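Local coordinates for putative uncharacterized protein PH0300 (Pyrococcus horikoshii, PDB 3VRH) that catalyses the ATP-dependent 2-thiolation of 5-methyluridine 54 in the T loop of tRNA, which stabilises tRNA in thermophiles at high temperature, at residues A[60-65]-A[202-207]; A[25-30]-A[208-213]; A[52-57]-A[96-101]. All blocks are in the same frame, centred on the assembly; numbering follows the deposited sequence.

Interaction 1: A[60-65]-A[202-207]; sequences SAVTAY and REVVAY. With BCN (bicine), chain D.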
ATOM      1  N   SER A  60       1.782   5.346  24.803  1.00 20.44           N
ATOM      2  CA  SER A  60       1.986   6.609  25.467  1.00 23.36           C
ATOM      3  C   SER A  60       2.639   6.400  26.837  1.00 21.45           C
ATOM      4  O   SER A  60       3.421   7.234  27.284  1.00 23.16           O
ATOM      5  CB  SER A  60       0.661   7.365  25.586  1.00 26.06           C
ATOM      6  OG  SER A  60      -0.349   6.557  26.155  1.00 27.13           O
ATOM      7  N   ALA A  61       2.347   5.278  27.493  1.00 19.16           N
ATOM      8  CA  ALA A  61       2.962   4.986  28.779  1.00 19.84           C
ATOM      9  C   ALA A  61       4.467   4.806  28.669  1.00 20.83           C
ATOM     10  O   ALA A  61       5.222   5.335  29.475  1.00 20.47           O
ATOM     11  CB  ALA A  61       2.339   3.745  29.413  1.00 17.83           C
ATOM     12  N   VAL A  62       4.895   4.018  27.687  1.00 22.37           N
ATOM     13  CA  VAL A  62       6.310   3.742  27.488  1.00 22.68           C
ATOM     14  C   VAL A  62       6.998   5.032  27.021  1.00 23.94           C
ATOM     15  O   VAL A  62       8.150   5.307  27.374  1.00 22.22           O
ATOM     16  CB  VAL A  62       6.502   2.570  26.462  1.00 24.69           C
ATOM     17  CG1 VAL A  62       7.922   2.532  25.893  1.00 20.27           C
ATOM     18  CG2 VAL A  62       6.155   1.231  27.124  1.00 26.95           C
ATOM     19  N   THR A  63       6.274   5.830  26.238  1.00 19.79           N
ATOM     20  CA  THR A  63       6.822   7.082  25.742  1.00 18.88           C
ATOM     21  C   THR A  63       7.185   7.955  26.942  1.00 26.22           C
ATOM     22  O   THR A  63       8.330   8.384  27.073  1.00 25.44           O
ATOM     23  CB  THR A  63       5.839   7.850  24.840  1.00 21.28           C
ATOM     24  OG1 THR A  63       5.564   7.084  23.661  1.00 23.13           O
ATOM     25  CG2 THR A  63       6.416   9.193  24.424  1.00 20.65           C
ATOM     26  N   ALA A  64       6.222   8.191  27.826  1.00 22.51           N
ATOM     27  CA  ALA A  64       6.469   9.057  28.983  1.00 23.00           C
ATOM     28  C   ALA A  64       7.516   8.450  29.893  1.00 22.23           C
ATOM     29  O   ALA A  64       8.340   9.163  30.461  1.00 26.02           O
ATOM     30  CB  ALA A  64       5.188   9.309  29.748  1.00 22.76           C
ATOM     31  N   TYR A  65       7.485   7.131  30.018  1.00 21.02           N
ATOM     32  CA  TYR A  65       8.434   6.431  30.850  1.00 24.69           C
ATOM     33  C   TYR A  65       9.868   6.661  30.370  1.00 29.72           C
ATOM     34  O   TYR A  65      10.745   6.982  31.169  1.00 23.97           O
ATOM     35  CB  TYR A  65       8.129   4.924  30.910  1.00 24.06           C
ATOM     36  CG  TYR A  65       8.993   4.175  31.921  1.00 24.56           C
ATOM     37  CD1 TYR A  65      10.319   3.854  31.633  1.00 22.01           C
ATOM     38  CD2 TYR A  65       8.483   3.790  33.156  1.00 27.92           C
ATOM     39  CE1 TYR A  65      11.110   3.181  32.526  1.00 26.25           C
ATOM     40  CE2 TYR A  65       9.281   3.114  34.086  1.00 29.24           C
ATOM     41  CZ  TYR A  65      10.596   2.810  33.757  1.00 33.76           C
ATOM     42  OH  TYR A  65      11.400   2.141  34.648  1.00 29.94           O
ATOM     43  N   ARG A 202       6.117  -4.800  18.990  1.00 22.92           N
ATOM     44  CA  ARG A 202       6.596  -5.935  19.761  1.00 24.65           C
ATOM     45  C   ARG A 202       7.653  -5.501  20.801  1.00 23.30           C
ATOM     46  O   ARG A 202       7.643  -5.960  21.950  1.00 20.96           O
ATOM     47  CB  ARG A 202       7.168  -6.933  18.765  1.00 23.80           C
ATOM     48  CG  ARG A 202       7.862  -8.111  19.323  1.00 27.38           C
ATOM     49  CD  ARG A 202       8.707  -8.729  18.200  1.00 27.08           C
ATOM     50  NE  ARG A 202       9.511  -9.806  18.736  1.00 31.41           N
ATOM     51  CZ  ARG A 202      10.840  -9.834  18.734  1.00 28.64           C
ATOM     52  NH1 ARG A 202      11.529  -8.846  18.182  1.00 32.05           N
ATOM     53  NH2 ARG A 202      11.472 -10.880  19.258  1.00 32.16           N
ATOM     54  N   GLU A 203       8.550  -4.599  20.409  1.00 20.32           N
ATOM     55  CA  GLU A 203       9.545  -4.078  21.362  1.00 24.70           C
ATOM     56  C   GLU A 203       8.881  -3.223  22.453  1.00 22.37           C
ATOM     57  O   GLU A 203       9.270  -3.275  23.606  1.00 23.14           O
ATOM     58  CB  GLU A 203      10.636  -3.299  20.629  1.00 23.81           C
ATOM     59  CG  GLU A 203      11.485  -4.211  19.773  1.00 24.41           C
ATOM     60  CD  GLU A 203      12.445  -3.474  18.881  1.00 26.43           C
ATOM     61  OE1 GLU A 203      12.154  -2.327  18.479  1.00 25.14           O
ATOM     62  OE2 GLU A 203      13.497  -4.064  18.571  1.00 25.22           O
ATOM     63  N   VAL A 204       7.859  -2.459  22.075  1.00 23.32           N
ATOM     64  CA  VAL A 204       7.106  -1.675  23.046  1.00 21.86           C
ATOM     65  C   VAL A 204       6.443  -2.576  24.082  1.00 26.74           C
ATOM     66  O   VAL A 204       6.605  -2.362  25.295  1.00 21.48           O
ATOM     67  CB  VAL A 204       6.068  -0.763  22.381  1.00 22.53           C
ATOM     68  CG1 VAL A 204       5.207  -0.082  23.430  1.00 22.88           C
ATOM     69  CG2 VAL A 204       6.761   0.272  21.490  1.00 20.89           C
ATOM     70  N   VAL A 205       5.714  -3.587  23.613  1.00 23.67           N
ATOM     71  CA  VAL A 205       5.150  -4.579  24.527  1.00 23.62           C
ATOM     72  C   VAL A 205       6.221  -5.143  25.463  1.00 27.13           C
ATOM     73  O   VAL A 205       6.045  -5.151  26.690  1.00 27.71           O
ATOM     74  CB  VAL A 205       4.448  -5.741  23.787  1.00 23.00           C
ATOM     75  CG1 VAL A 205       4.122  -6.882  24.772  1.00 22.53           C
ATOM     76  CG2 VAL A 205       3.178  -5.244  23.109  1.00 22.65           C
ATOM     77  N   ALA A 206       7.342  -5.579  24.901  1.00 23.82           N
ATOM     78  CA  ALA A 206       8.399  -6.147  25.727  1.00 25.48           C
ATOM     79  C   ALA A 206       8.975  -5.145  26.747  1.00 25.70           C
ATOM     80  O   ALA A 206       9.348  -5.509  27.867  1.00 25.23           O
ATOM     81  CB  ALA A 206       9.499  -6.745  24.850  1.00 28.25           C
ATOM     82  N   TYR A 207       9.037  -3.878  26.366  1.00 25.38           N
ATOM     83  CA  TYR A 207       9.605  -2.890  27.259  1.00 24.16           C
ATOM     84  C   TYR A 207       8.687  -2.608  28.442  1.00 26.87           C
ATOM     85  O   TYR A 207       9.135  -2.610  29.584  1.00 31.27           O
ATOM     86  CB  TYR A 207       9.935  -1.601  26.516  1.00 24.93           C
ATOM     87  CG  TYR A 207      10.700  -0.624  27.373  1.00 26.72           C
ATOM     88  CD1 TYR A 207      10.038   0.336  28.126  1.00 27.84           C
ATOM     89  CD2 TYR A 207      12.083  -0.678  27.449  1.00 27.02           C
ATOM     90  CE1 TYR A 207      10.739   1.235  28.930  1.00 31.56           C
ATOM     91  CE2 TYR A 207      12.795   0.210  28.242  1.00 24.87           C
ATOM     92  CZ  TYR A 207      12.119   1.169  28.978  1.00 31.47           C
ATOM     93  OH  TYR A 207      12.816   2.059  29.771  1.00 30.35           O
TER
HETATM   94  N1  BCN D 403      -0.891   7.213  21.628  1.00 36.46           N
HETATM   95  C1  BCN D 403      -0.146   6.215  20.757  1.00 32.83           C
HETATM   96  C2  BCN D 403      -0.947   5.623  19.660  1.00 32.96           C
HETATM   97  O21 BCN D 403      -1.903   6.301  19.202  1.00 40.94           O
HETATM   98  O22 BCN D 403      -0.693   4.477  19.229  1.00 39.83           O
HETATM   99  C3  BCN D 403      -1.557   6.534  22.773  1.00 37.46           C
HETATM  100  C4  BCN D 403      -1.078   5.125  23.181  1.00 37.24           C
HETATM  101  O4  BCN D 403      -1.102   4.754  24.327  1.00 24.87           O
HETATM  102  C5  BCN D 403       0.043   8.214  22.139  1.00 23.14           C
HETATM  103  C6  BCN D 403      -0.605   9.375  22.762  1.00 34.77           C
HETATM  104  O6  BCN D 403      -0.005  10.380  22.954  1.00 33.52           O
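The Tyr207 ring has Tyr65 CD1 at its edge, in the ring plane. Phe30, on helix 23-40, stacks against the same Tyr207 ring. Val62 CG1 reaches the ring obliquely, 3.8 Å from Tyr207 CD1. The Tyr65 ring meets the hydroxyl of Tyr207 obliquely, with Tyr65 CE1 3.4 Å from Tyr207 OH. This is a helix-helix contact within the PP-loop ATPase domain, a Rossmann-like fold of the HUP class. Helix 58-69, which directly follows the PP-loop, packs here on helix 201-211.

The two tyrosine side chains cross at about a right angle. Their ring centroids are 5.9 Å apart and the planes are at 74°. Tyr65 and Tyr207 both have CG anti to the backbone N (chi1 -172° in each), which carries each ring toward the other helix. Tyr207 OH is hydrogen-bonded to Glu31, so its polar end is satisfied beside the Tyr65 ring.

Further along, Val62 divides its two branches: CG1 lies at the Tyr207 ring, and Val62 CG2 touches Val204 CG1 at 4.0 Å. No hydrogen bond joins the two segments. Their axes approach to 10.1 Å and run at 68° to each other, so the contact is confined to the crossing. Val62 also touches Phe30, so helix 23-40 borders the same apolar cluster.

The helix start at Ser60 faces the bicine site instead. Ser60 closes the SGGKDS signature of the PP-loop. Bicine O4 accepts a hydrogen bond from Ser60 N at 3.0 Å, and the same O4 donates to Ser60 OG at 2.7 Å.

Interaction 2: A[25-30]-A[208-213]; sequences HFKEYF and ALAVGL. With ZN (zinc ion), chain B.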
ATOM      1  N   HIS A  25      19.663  -5.489  29.335  1.00 32.60           N
ATOM      2  CA  HIS A  25      20.304  -5.064  28.098  1.00 30.28           C
ATOM      3  C   HIS A  25      19.288  -4.745  27.013  1.00 32.86           C
ATOM      4  O   HIS A  25      19.581  -3.959  26.109  1.00 30.82           O
ATOM      5  CB  HIS A  25      21.354  -6.071  27.601  1.00 30.59           C
ATOM      6  CG  HIS A  25      22.671  -5.929  28.289  1.00 34.85           C
ATOM      7  ND1 HIS A  25      23.154  -6.875  29.158  1.00 33.49           N
ATOM      8  CD2 HIS A  25      23.569  -4.917  28.300  1.00 37.94           C
ATOM      9  CE1 HIS A  25      24.311  -6.477  29.653  1.00 36.16           C
ATOM     10  NE2 HIS A  25      24.586  -5.288  29.151  1.00 37.16           N
ATOM     11  N   PHE A  26      18.102  -5.351  27.098  1.00 28.59           N
ATOM     12  CA  PHE A  26      17.019  -4.962  26.203  1.00 28.00           C
ATOM     13  C   PHE A  26      16.526  -3.550  26.525  1.00 27.59           C
ATOM     14  O   PHE A  26      16.335  -2.731  25.620  1.00 23.81           O
ATOM     15  CB  PHE A  26      15.843  -5.936  26.279  1.00 29.78           C
ATOM     16  CG  PHE A  26      14.614  -5.425  25.596  1.00 31.60           C
ATOM     17  CD1 PHE A  26      14.590  -5.263  24.211  1.00 27.10           C
ATOM     18  CD2 PHE A  26      13.492  -5.072  26.330  1.00 31.16           C
ATOM     19  CE1 PHE A  26      13.460  -4.776  23.573  1.00 30.12           C
ATOM     20  CE2 PHE A  26      12.357  -4.582  25.700  1.00 29.17           C
ATOM     21  CZ  PHE A  26      12.339  -4.431  24.319  1.00 30.01           C
ATOM     22  N   LYS A  27      16.308  -3.280  27.817  1.00 27.14           N
ATOM     23  CA  LYS A  27      15.877  -1.957  28.275  1.00 25.32           C
ATOM     24  C   LYS A  27      16.831  -0.905  27.739  1.00 27.99           C
ATOM     25  O   LYS A  27      16.411   0.101  27.155  1.00 27.75           O
ATOM     26  CB  LYS A  27      15.820  -1.907  29.807  1.00 27.48           C
ATOM     27  CG  LYS A  27      14.521  -2.489  30.364  1.00 32.10           C
ATOM     28  CD  LYS A  27      14.613  -2.933  31.832  1.00 34.23           C
ATOM     29  CE  LYS A  27      15.074  -1.834  32.765  1.00 40.92           C
ATOM     30  NZ  LYS A  27      14.860  -2.224  34.208  1.00 44.92           N
ATOM     31  N   GLU A  28      18.121  -1.174  27.918  1.00 30.13           N
ATOM     32  CA  GLU A  28      19.186  -0.295  27.448  1.00 28.82           C
ATOM     33  C   GLU A  28      19.150  -0.103  25.934  1.00 30.35           C
ATOM     34  O   GLU A  28      19.216   1.028  25.440  1.00 28.96           O
ATOM     35  CB  GLU A  28      20.545  -0.847  27.893  1.00 33.57           C
ATOM     36  CG  GLU A  28      21.731  -0.066  27.359  1.00 39.07           C
ATOM     37  CD  GLU A  28      23.064  -0.471  28.001  1.00 49.73           C
ATOM     38  OE1 GLU A  28      23.136  -1.533  28.662  1.00 46.08           O
ATOM     39  OE2 GLU A  28      24.047   0.287  27.839  1.00 55.69           O
ATOM     40  N   TYR A  29      19.034  -1.204  25.194  1.00 26.19           N
ATOM     41  CA  TYR A  29      18.890  -1.111  23.740  1.00 28.88           C
ATOM     42  C   TYR A  29      17.691  -0.230  23.364  1.00 29.65           C
ATOM     43  O   TYR A  29      17.781   0.635  22.479  1.00 28.77           O
ATOM     44  CB  TYR A  29      18.772  -2.512  23.128  1.00 28.43           C
ATOM     45  CG  TYR A  29      18.023  -2.589  21.814  1.00 31.70           C
ATOM     46  CD1 TYR A  29      16.643  -2.768  21.798  1.00 27.70           C
ATOM     47  CD2 TYR A  29      18.693  -2.505  20.594  1.00 32.20           C
ATOM     48  CE1 TYR A  29      15.943  -2.836  20.612  1.00 29.37           C
ATOM     49  CE2 TYR A  29      18.002  -2.580  19.386  1.00 27.57           C
ATOM     50  CZ  TYR A  29      16.622  -2.750  19.405  1.00 36.24           C
ATOM     51  OH  TYR A  29      15.892  -2.824  18.238  1.00 31.71           O
ATOM     52  N   PHE A  30      16.578  -0.417  24.060  1.00 26.27           N
ATOM     53  CA  PHE A  30      15.350   0.289  23.689  1.00 27.34           C
ATOM     54  C   PHE A  30      15.510   1.782  23.953  1.00 24.67           C
ATOM     55  O   PHE A  30      15.160   2.627  23.117  1.00 25.91           O
ATOM     56  CB  PHE A  30      14.170  -0.278  24.476  1.00 24.76           C
ATOM     57  CG  PHE A  30      12.821   0.244  24.047  1.00 25.42           C
ATOM     58  CD1 PHE A  30      12.297   1.392  24.610  1.00 22.89           C
ATOM     59  CD2 PHE A  30      12.037  -0.464  23.130  1.00 26.54           C
ATOM     60  CE1 PHE A  30      11.045   1.858  24.245  1.00 19.43           C
ATOM     61  CE2 PHE A  30      10.783   0.009  22.762  1.00 25.59           C
ATOM     62  CZ  PHE A  30      10.293   1.173  23.330  1.00 20.68           C
ATOM     63  N   ALA A 208       7.410  -2.357  28.167  1.00 24.08           N
ATOM     64  CA  ALA A 208       6.415  -2.144  29.214  1.00 27.33           C
ATOM     65  C   ALA A 208       6.429  -3.253  30.257  1.00 26.18           C
ATOM     66  O   ALA A 208       6.369  -3.002  31.449  1.00 28.37           O
ATOM     67  CB  ALA A 208       5.033  -2.040  28.618  1.00 23.92           C
ATOM     68  N   LEU A 209       6.487  -4.486  29.794  1.00 28.72           N
ATOM     69  CA  LEU A 209       6.435  -5.623  30.693  1.00 30.13           C
ATOM     70  C   LEU A 209       7.719  -5.682  31.498  1.00 29.16           C
ATOM     71  O   LEU A 209       7.697  -6.027  32.675  1.00 30.06           O
ATOM     72  CB  LEU A 209       6.198  -6.912  29.899  1.00 29.41           C
ATOM     73  CG  LEU A 209       4.935  -6.742  29.029  1.00 37.33           C
ATOM     74  CD1 LEU A 209       4.550  -8.000  28.229  1.00 42.29           C
ATOM     75  CD2 LEU A 209       3.750  -6.210  29.874  1.00 38.20           C
ATOM     76  N   ALA A 210       8.830  -5.308  30.869  1.00 30.72           N
ATOM     77  CA  ALA A 210      10.121  -5.325  31.552  1.00 28.49           C
ATOM     78  C   ALA A 210      10.168  -4.303  32.677  1.00 30.79           C
ATOM     79  O   ALA A 210      10.734  -4.568  33.724  1.00 28.46           O
ATOM     80  CB  ALA A 210      11.262  -5.107  30.575  1.00 27.22           C
ATOM     81  N   VAL A 211       9.555  -3.141  32.477  1.00 28.70           N
ATOM     82  CA  VAL A 211       9.610  -2.105  33.502  1.00 30.52           C
ATOM     83  C   VAL A 211       8.386  -2.099  34.424  1.00 35.19           C
ATOM     84  O   VAL A 211       8.259  -1.226  35.270  1.00 30.37           O
ATOM     85  CB  VAL A 211       9.827  -0.695  32.911  1.00 27.55           C
ATOM     86  CG1 VAL A 211      11.206  -0.597  32.263  1.00 30.02           C
ATOM     87  CG2 VAL A 211       8.726  -0.347  31.911  1.00 28.11           C
ATOM     88  N   GLY A 212       7.485  -3.065  34.259  1.00 31.14           N
ATOM     89  CA  GLY A 212       6.365  -3.197  35.174  1.00 28.27           C
ATOM     90  C   GLY A 212       5.237  -2.210  34.931  1.00 28.69           C
ATOM     91  O   GLY A 212       4.441  -1.932  35.830  1.00 27.83           O
ATOM     92  N   LEU A 213       5.163  -1.686  33.712  1.00 27.17           N
ATOM     93  CA  LEU A 213       4.036  -0.865  33.303  1.00 22.74           C
ATOM     94  C   LEU A 213       2.832  -1.745  32.964  1.00 24.60           C
ATOM     95  O   LEU A 213       2.948  -2.701  32.210  1.00 27.73           O
ATOM     96  CB  LEU A 213       4.415   0.012  32.102  1.00 22.44           C
ATOM     97  CG  LEU A 213       5.201   1.297  32.377  1.00 23.28           C
ATOM     98  CD1 LEU A 213       5.846   1.771  31.067  1.00 23.40           C
ATOM     99  CD2 LEU A 213       4.297   2.390  32.977  1.00 19.63           C
TER
HETATM  100 ZN    ZN B 401      22.647  -9.042  29.220  1.00 34.07          ZN
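Beside the Lys27-Ala210 contact, the end of helix 201-211 turns on one polar atom, Ala208 O. It accepts Leu213 N at 2.9 Å, and Val211 N more weakly at 3.4 Å. Gly212 N adds a weak bond back to Leu209 O. The bonds from Leu213 N and Gly212 N, with Gly212 at positive phi (78°), make a Schellman motif at the helix end. Ala210 and Val211, in its last turn, are the residues that meet helix 23-40.

Between the segments the contact is wholly aliphatic. The methylene chain of Lys27 lies over the last turn. Lys27 CG is 4.2 Å from Ala210 CB, and Lys27 CE is 4.1 Å from Val211 CG1. Lys27 CD lies between and touches both partners. CG of Lys27 is anti to its carbonyl carbon (chi1 -82°), and a bend at chi3 (56°) leaves CE beside the valine. The charged end is bound within its own helix, since Lys27 NZ forms a salt bridge with Glu24.

Helix 23-40 carries the zinc ligand His25 in its first turn and here packs on helix 201-211 of the PP-loop domain. Two residues before Lys27, His25 ND1 binds the zinc ion at 2.2 Å. Cys3, Cys6 and Cys22 complete that site. On the inner side of the contact, Phe26 touches Ala206 and Tyr207, and so continues the apolar seam along helix 201-211, while Val211 also touches Tyr65 of helix 58-69.

Interaction 3: A[52-57]-A[96-101]; sequences VAVSGG and KQCKLI. With BCN (bicine), chain D.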
ATOM      1  N   VAL A  52       3.169  14.695  27.382  1.00 25.71           N
ATOM      2  CA  VAL A  52       2.838  13.379  26.804  1.00 26.61           C
ATOM      3  C   VAL A  52       1.378  13.049  27.101  1.00 27.47           C
ATOM      4  O   VAL A  52       0.943  13.063  28.262  1.00 24.09           O
ATOM      5  CB  VAL A  52       3.744  12.243  27.330  1.00 24.56           C
ATOM      6  CG1 VAL A  52       3.362  10.908  26.684  1.00 26.74           C
ATOM      7  CG2 VAL A  52       5.207  12.557  27.065  1.00 25.59           C
ATOM      8  N   ALA A  53       0.618  12.788  26.043  1.00 24.11           N
ATOM      9  CA  ALA A  53      -0.805  12.484  26.178  1.00 29.04           C
ATOM     10  C   ALA A  53      -0.913  11.031  26.533  1.00 26.82           C
ATOM     11  O   ALA A  53      -0.629  10.178  25.704  1.00 30.94           O
ATOM     12  CB  ALA A  53      -1.546  12.756  24.861  1.00 31.65           C
ATOM     13  N   VAL A  54      -1.311  10.737  27.757  1.00 26.58           N
ATOM     14  CA  VAL A  54      -1.313   9.350  28.205  1.00 26.10           C
ATOM     15  C   VAL A  54      -2.739   8.773  28.266  1.00 25.32           C
ATOM     16  O   VAL A  54      -3.567   9.194  29.071  1.00 23.89           O
ATOM     17  CB  VAL A  54      -0.518   9.181  29.529  1.00 27.02           C
ATOM     18  CG1 VAL A  54       0.894   9.712  29.345  1.00 25.69           C
ATOM     19  CG2 VAL A  54      -1.163   9.947  30.641  1.00 27.25           C
ATOM     20  N   SER A  55      -3.018   7.820  27.381  1.00 19.73           N
ATOM     21  CA  SER A  55      -4.350   7.221  27.278  1.00 24.50           C
ATOM     22  C   SER A  55      -4.553   6.114  28.305  1.00 21.51           C
ATOM     23  O   SER A  55      -5.670   5.653  28.513  1.00 24.14           O
ATOM     24  CB  SER A  55      -4.509   6.593  25.892  1.00 22.47           C
ATOM     25  OG  SER A  55      -3.517   5.576  25.737  1.00 22.79           O
ATOM     26  N   GLY A  56      -3.464   5.673  28.929  1.00 21.03           N
ATOM     27  CA  GLY A  56      -3.492   4.436  29.695  1.00 21.97           C
ATOM     28  C   GLY A  56      -3.041   3.235  28.866  1.00 19.89           C
ATOM     29  O   GLY A  56      -2.818   2.160  29.411  1.00 21.36           O
ATOM     30  N   GLY A  57      -2.909   3.423  27.551  1.00 23.37           N
ATOM     31  CA  GLY A  57      -2.374   2.400  26.648  1.00 22.11           C
ATOM     32  C   GLY A  57      -0.873   2.237  26.811  1.00 23.08           C
ATOM     33  O   GLY A  57      -0.210   3.073  27.436  1.00 24.90           O
ATOM     34  N   LYS A  96      -1.810   5.317  37.667  1.00 25.27           N
ATOM     35  CA  LYS A  96      -0.803   4.393  38.149  1.00 25.70           C
ATOM     36  C   LYS A  96       0.498   4.480  37.340  1.00 27.28           C
ATOM     37  O   LYS A  96       1.588   4.521  37.910  1.00 27.42           O
ATOM     38  CB  LYS A  96      -1.352   2.967  38.167  1.00 26.22           C
ATOM     39  CG  LYS A  96      -0.366   1.968  38.745  1.00 32.93           C
ATOM     40  CD  LYS A  96      -1.005   0.597  39.007  1.00 38.29           C
ATOM     41  CE  LYS A  96      -0.177  -0.222  40.008  1.00 43.36           C
ATOM     42  NZ  LYS A  96      -0.791  -1.548  40.311  1.00 45.67           N
ATOM     43  N   GLN A  97       0.387   4.530  36.016  1.00 26.32           N
ATOM     44  CA  GLN A  97       1.561   4.725  35.171  1.00 23.92           C
ATOM     45  C   GLN A  97       2.360   5.984  35.528  1.00 22.16           C
ATOM     46  O   GLN A  97       3.577   5.935  35.656  1.00 25.26           O
ATOM     47  CB  GLN A  97       1.148   4.785  33.695  1.00 23.68           C
ATOM     48  CG  GLN A  97       0.679   3.445  33.124  1.00 23.77           C
ATOM     49  CD  GLN A  97      -0.127   3.597  31.858  1.00 21.41           C
ATOM     50  OE1 GLN A  97      -0.274   4.703  31.319  1.00 22.80           O
ATOM     51  NE2 GLN A  97      -0.664   2.477  31.365  1.00 22.16           N
ATOM     52  N   CYS A  98       1.689   7.119  35.648  1.00 21.70           N
ATOM     53  CA  CYS A  98       2.393   8.367  35.943  1.00 26.40           C
ATOM     54  C   CYS A  98       3.010   8.386  37.354  1.00 27.04           C
ATOM     55  O   CYS A  98       4.059   8.996  37.575  1.00 27.86           O
ATOM     56  CB  CYS A  98       1.488   9.576  35.694  1.00 25.21           C
ATOM     57  SG  CYS A  98       1.002   9.750  33.905  1.00 27.02           S
ATOM     58  N   LYS A  99       2.373   7.694  38.292  1.00 25.33           N
ATOM     59  CA  LYS A  99       2.939   7.524  39.634  1.00 32.95           C
ATOM     60  C   LYS A  99       4.246   6.739  39.523  1.00 33.30           C
ATOM     61  O   LYS A  99       5.273   7.124  40.079  1.00 25.71           O
ATOM     62  CB  LYS A  99       1.954   6.764  40.537  1.00 27.30           C
ATOM     63  CG  LYS A  99       1.430   7.546  41.728  1.00 44.65           C
ATOM     64  CD  LYS A  99       0.212   8.397  41.376  1.00 48.29           C
ATOM     65  CE  LYS A  99      -0.214   9.283  42.559  1.00 47.87           C
ATOM     66  NZ  LYS A  99       0.794  10.349  42.858  1.00 50.97           N
ATOM     67  N   LEU A 100       4.197   5.629  38.788  1.00 30.23           N
ATOM     68  CA  LEU A 100       5.387   4.815  38.553  1.00 30.39           C
ATOM     69  C   LEU A 100       6.462   5.627  37.827  1.00 29.23           C
ATOM     70  O   LEU A 100       7.634   5.573  38.177  1.00 30.17           O
ATOM     71  CB  LEU A 100       5.030   3.582  37.725  1.00 24.63           C
ATOM     72  CG  LEU A 100       6.188   2.607  37.512  1.00 37.70           C
ATOM     73  CD1 LEU A 100       6.590   2.007  38.852  1.00 36.66           C
ATOM     74  CD2 LEU A 100       5.822   1.508  36.508  1.00 29.90           C
ATOM     75  N   ILE A 101       6.053   6.389  36.822  1.00 28.83           N
ATOM     76  CA  ILE A 101       7.002   7.151  36.012  1.00 29.55           C
ATOM     77  C   ILE A 101       7.542   8.309  36.821  1.00 28.87           C
ATOM     78  O   ILE A 101       8.714   8.667  36.706  1.00 27.66           O
ATOM     79  CB  ILE A 101       6.346   7.720  34.751  1.00 27.53           C
ATOM     80  CG1 ILE A 101       6.022   6.598  33.765  1.00 26.50           C
ATOM     81  CG2 ILE A 101       7.256   8.747  34.079  1.00 31.80           C
ATOM     82  CD1 ILE A 101       5.004   7.003  32.740  1.00 20.72           C
TER
HETATM   83  N1  BCN D 403      -0.891   7.213  21.628  1.00 36.46           N
HETATM   84  C1  BCN D 403      -0.146   6.215  20.757  1.00 32.83           C
HETATM   85  C2  BCN D 403      -0.947   5.623  19.660  1.00 32.96           C
HETATM   86  O21 BCN D 403      -1.903   6.301  19.202  1.00 40.94           O
HETATM   87  O22 BCN D 403      -0.693   4.477  19.229  1.00 39.83           O
HETATM   88  C3  BCN D 403      -1.557   6.534  22.773  1.00 37.46           C
HETATM   89  C4  BCN D 403      -1.078   5.125  23.181  1.00 37.24           C
HETATM   90  O4  BCN D 403      -1.102   4.754  24.327  1.00 24.87           O
HETATM   91  C5  BCN D 403       0.043   8.214  22.139  1.00 23.14           C
HETATM   92  C6  BCN D 403      -0.605   9.375  22.762  1.00 34.77           C
HETATM   93  O6  BCN D 403      -0.005  10.380  22.954  1.00 33.52           O
HETATM   94  O   HOH W   1      -0.747   5.668  28.980  1.00 20.71           O
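Gln97 NE2 donates to Gly56 O at 2.9 Å, with an N-H...O angle of 155°. The donor sits well above the carbonyl plane of Gly56, while Gly56 O lies near the amide plane of Gln97. Gln97 NE2 is also hydrogen-bonded to Glu214 O, its strongest polar partner. At the other end of the amide, Gln97 OE1 accepts from a water at 2.6 Å. That water accepts from Gly56 N at 2.7 Å and also donates to Gly57 O. Val54 CG2 adds an apolar touch to Cys98 SG at 3.9 Å.

The gripped loop is the PP-loop, the nucleotide-binding turn after strand 49-53. At the backbone angles of Gly56 (phi 94°) a side chain would press on the carbonyl O of Ser55, so glycine is called for. Next to it, Ser55 OG accepts Gly57 N at 2.9 Å, an ST turn, and is also hydrogen-bonded to bicine O4. Bicine O6 donates to the carbonyl of Ala53, an ATP-binding residue.

With an alanine at Gln97, Gly56 O and Glu214 O would probably lose their shared amide donor and the bridging water its acceptor, loosening the loop. Farther out, Cys76 of strand 73-80 touches both Val54 and Cys98.

Interactions 1 and 3 are buried and lie within the PP-loop domain. Interaction 2 is at the surface and joins that domain to the helix that carries a zinc ligand. Interactions 1 and 2 share helix 201-211, and Glu203 OE2 and Tyr29 OH probably form a hydrogen bond between them. Interactions 1 and 3 meet at the bicine site, where Ser60 OG is close enough to Ser55 N for a probable hydrogen bond. Chemistry follows place. Interaction 1 is aromatic and aliphatic, interaction 2 is aliphatic only, and interaction 3 relies on polar bonds and water at the nucleotide loop. Leu213 and Leu100 bring 208-213 against 96-101.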